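Side-chain contact in amidase, hydantoinase/carbamoylase family (Burkholderia vietnamiensis, PDB 5I4M), which binds two zinc ions per subunit and probably hydrolyses N-carbamoyl-L-amino acids, as a member of the peptidase M20 family: residues A[187-191]-A[192-196]. Numbering follows the deposited sequence.
Sequences ELARI and GYAGD
Tyr193 and Leu188 are joined where a helix is brought to a stop: the amide N of Tyr193 donates to Leu188 O at 2.9 Å, while Gly192 N reaches Ala189 O over a longer 3.3 Å, approaching from well above the carbonyl plane. With Gly192 at positive phi (85°), this is a Schellman motif, and it illustrates how such a terminus couples backbone bonds to apolar contacts across the turn. Glycine suits the position, since a CB at these backbone angles would run into the carbonyl oxygen of Ile191. Tyr193 can be followed outward. Its CB lies 4.2 Å from Leu188 CD2, a methyl that also rests near Tyr193 O. CG stands anti to the carbonyl carbon (chi1 -80°), and from there the ring extends past Ile191. Ring carbon CD2 meets Ile191 CD1 at 3.7 Å and lies near Ile191 O, with CE2 a little farther from that oxygen; the two side chains cross at about a right angle. At the tip, OH is hydrogen-bonded to Asp64, and the ring makes a cation-pi contact with Arg63. Beyond the turn, Ala194 folds back so that its CB packs 4.2 Å from the CB atoms of both Leu188 and Ala189. Within the last helical turn, Arg190 NE forms a salt bridge with Glu187 OE2 at 3.0 Å, and Ile191 CG2 lies over one face of the guanidinium group, toward its rim, while NH1 of that group pairs with Asp57. The motif thus closes helix 184-191 and starts the loop toward strand 206-212, with Ile191 and Tyr193 set against helix 57-72 and Leu188 against Leu55 in the loop before it.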
loop_
_atom_site.group_PDB
_atom_site.type_symbol
_atom_site.label_atom_id
_atom_site.label_comp_id
_atom_site.label_asym_id
_atom_site.label_seq_id
_atom_site.Cartn_x
_atom_site.Cartn_y
_atom_site.Cartn_z
ATOM N N GLU A 187 -0.903 0.262 23.744
ATOM C CA GLU A 187 -1.755 1.405 23.456
ATOM C C GLU A 187 -2.829 1.597 24.521
ATOM O O GLU A 187 -3.216 2.739 24.795
ATOM C CB GLU A 187 -2.355 1.252 22.064
ATOM C CG GLU A 187 -1.306 1.439 20.973
ATOM C CD GLU A 187 -0.755 2.857 20.935
ATOM O OE1 GLU A 187 -1.267 3.682 20.148
ATOM O OE2 GLU A 187 0.189 3.153 21.692
ATOM N N LEU A 188 -3.312 0.512 25.137
ATOM C CA LEU A 188 -4.186 0.653 26.302
ATOM C C LEU A 188 -3.486 1.439 27.413
ATOM O O LEU A 188 -4.060 2.369 27.991
ATOM C CB LEU A 188 -4.620 -0.729 26.815
ATOM C CG LEU A 188 -5.655 -1.525 26.007
ATOM C CD1 LEU A 188 -5.798 -2.974 26.524
ATOM C CD2 LEU A 188 -7.004 -0.810 26.011
ATOM N N ALA A 189 -2.246 1.065 27.737
ATOM C CA ALA A 189 -1.509 1.809 28.752
ATOM C C ALA A 189 -1.310 3.260 28.327
ATOM O O ALA A 189 -1.427 4.176 29.151
ATOM C CB ALA A 189 -0.164 1.135 29.033
ATOM N N ARG A 190 -1.055 3.493 27.036
ATOM C CA ARG A 190 -0.780 4.847 26.570
ATOM C C ARG A 190 -1.977 5.764 26.773
ATOM O O ARG A 190 -1.815 6.910 27.205
ATOM C CB ARG A 190 -0.370 4.842 25.095
ATOM C CG ARG A 190 0.155 6.198 24.628
ATOM C CD ARG A 190 0.494 6.190 23.155
ATOM N NE ARG A 190 -0.689 5.933 22.347
ATOM C CZ ARG A 190 -1.601 6.857 22.060
ATOM N NH1 ARG A 190 -1.453 8.093 22.519
ATOM N NH2 ARG A 190 -2.659 6.545 21.319
ATOM N N ILE A 191 -3.188 5.285 26.460
ATOM C CA ILE A 191 -4.377 6.126 26.568
ATOM C C ILE A 191 -5.058 5.998 27.921
ATOM O O ILE A 191 -6.126 6.588 28.125
ATOM C CB ILE A 191 -5.416 5.835 25.460
ATOM C CG1 ILE A 191 -6.036 4.436 25.608
ATOM C CG2 ILE A 191 -4.798 6.033 24.078
ATOM C CD1 ILE A 191 -7.393 4.319 24.902
ATOM N N GLY A 192 -4.485 5.236 28.846
ATOM C CA GLY A 192 -5.020 5.206 30.189
ATOM C C GLY A 192 -6.160 4.246 30.405
ATOM O O GLY A 192 -6.907 4.404 31.376
ATOM N N TYR A 193 -6.318 3.244 29.534
ATOM C CA TYR A 193 -7.373 2.250 29.678
ATOM C C TYR A 193 -6.817 0.840 29.861
ATOM O O TYR A 193 -7.485 -0.140 29.531
ATOM C CB TYR A 193 -8.339 2.311 28.492
ATOM C CG TYR A 193 -9.331 3.442 28.670
ATOM C CD1 TYR A 193 -10.542 3.243 29.328
ATOM C CD2 TYR A 193 -9.029 4.724 28.234
ATOM C CE1 TYR A 193 -11.446 4.300 29.520
ATOM C CE2 TYR A 193 -9.918 5.773 28.429
ATOM C CZ TYR A 193 -11.116 5.557 29.066
ATOM O OH TYR A 193 -11.976 6.623 29.242
ATOM N N ALA A 194 -5.604 0.719 30.402
ATOM C CA ALA A 194 -5.096 -0.583 30.849
ATOM C C ALA A 194 -5.682 -0.835 32.229
ATOM O O ALA A 194 -5.076 -0.521 33.254
ATOM C CB ALA A 194 -3.572 -0.609 30.868
ATOM N N GLY A 195 -6.890 -1.405 32.251
ATOM C CA GLY A 195 -7.670 -1.473 33.468
ATOM C C GLY A 195 -7.237 -2.578 34.411
ATOM O O GLY A 195 -6.426 -3.446 34.082
ATOM N N ASP A 196 -7.821 -2.540 35.613
ATOM C CA ASP A 196 -7.449 -3.430 36.706
ATOM C C ASP A 196 -8.400 -4.601 36.902
ATOM O O ASP A 196 -8.011 -5.584 37.544
ATOM C CB ASP A 196 -7.378 -2.647 38.021
ATOM C CG ASP A 196 -8.668 -1.897 38.322
ATOM O OD1 ASP A 196 -9.179 -1.186 37.432
ATOM O OD2 ASP A 196 -9.180 -2.022 39.447
#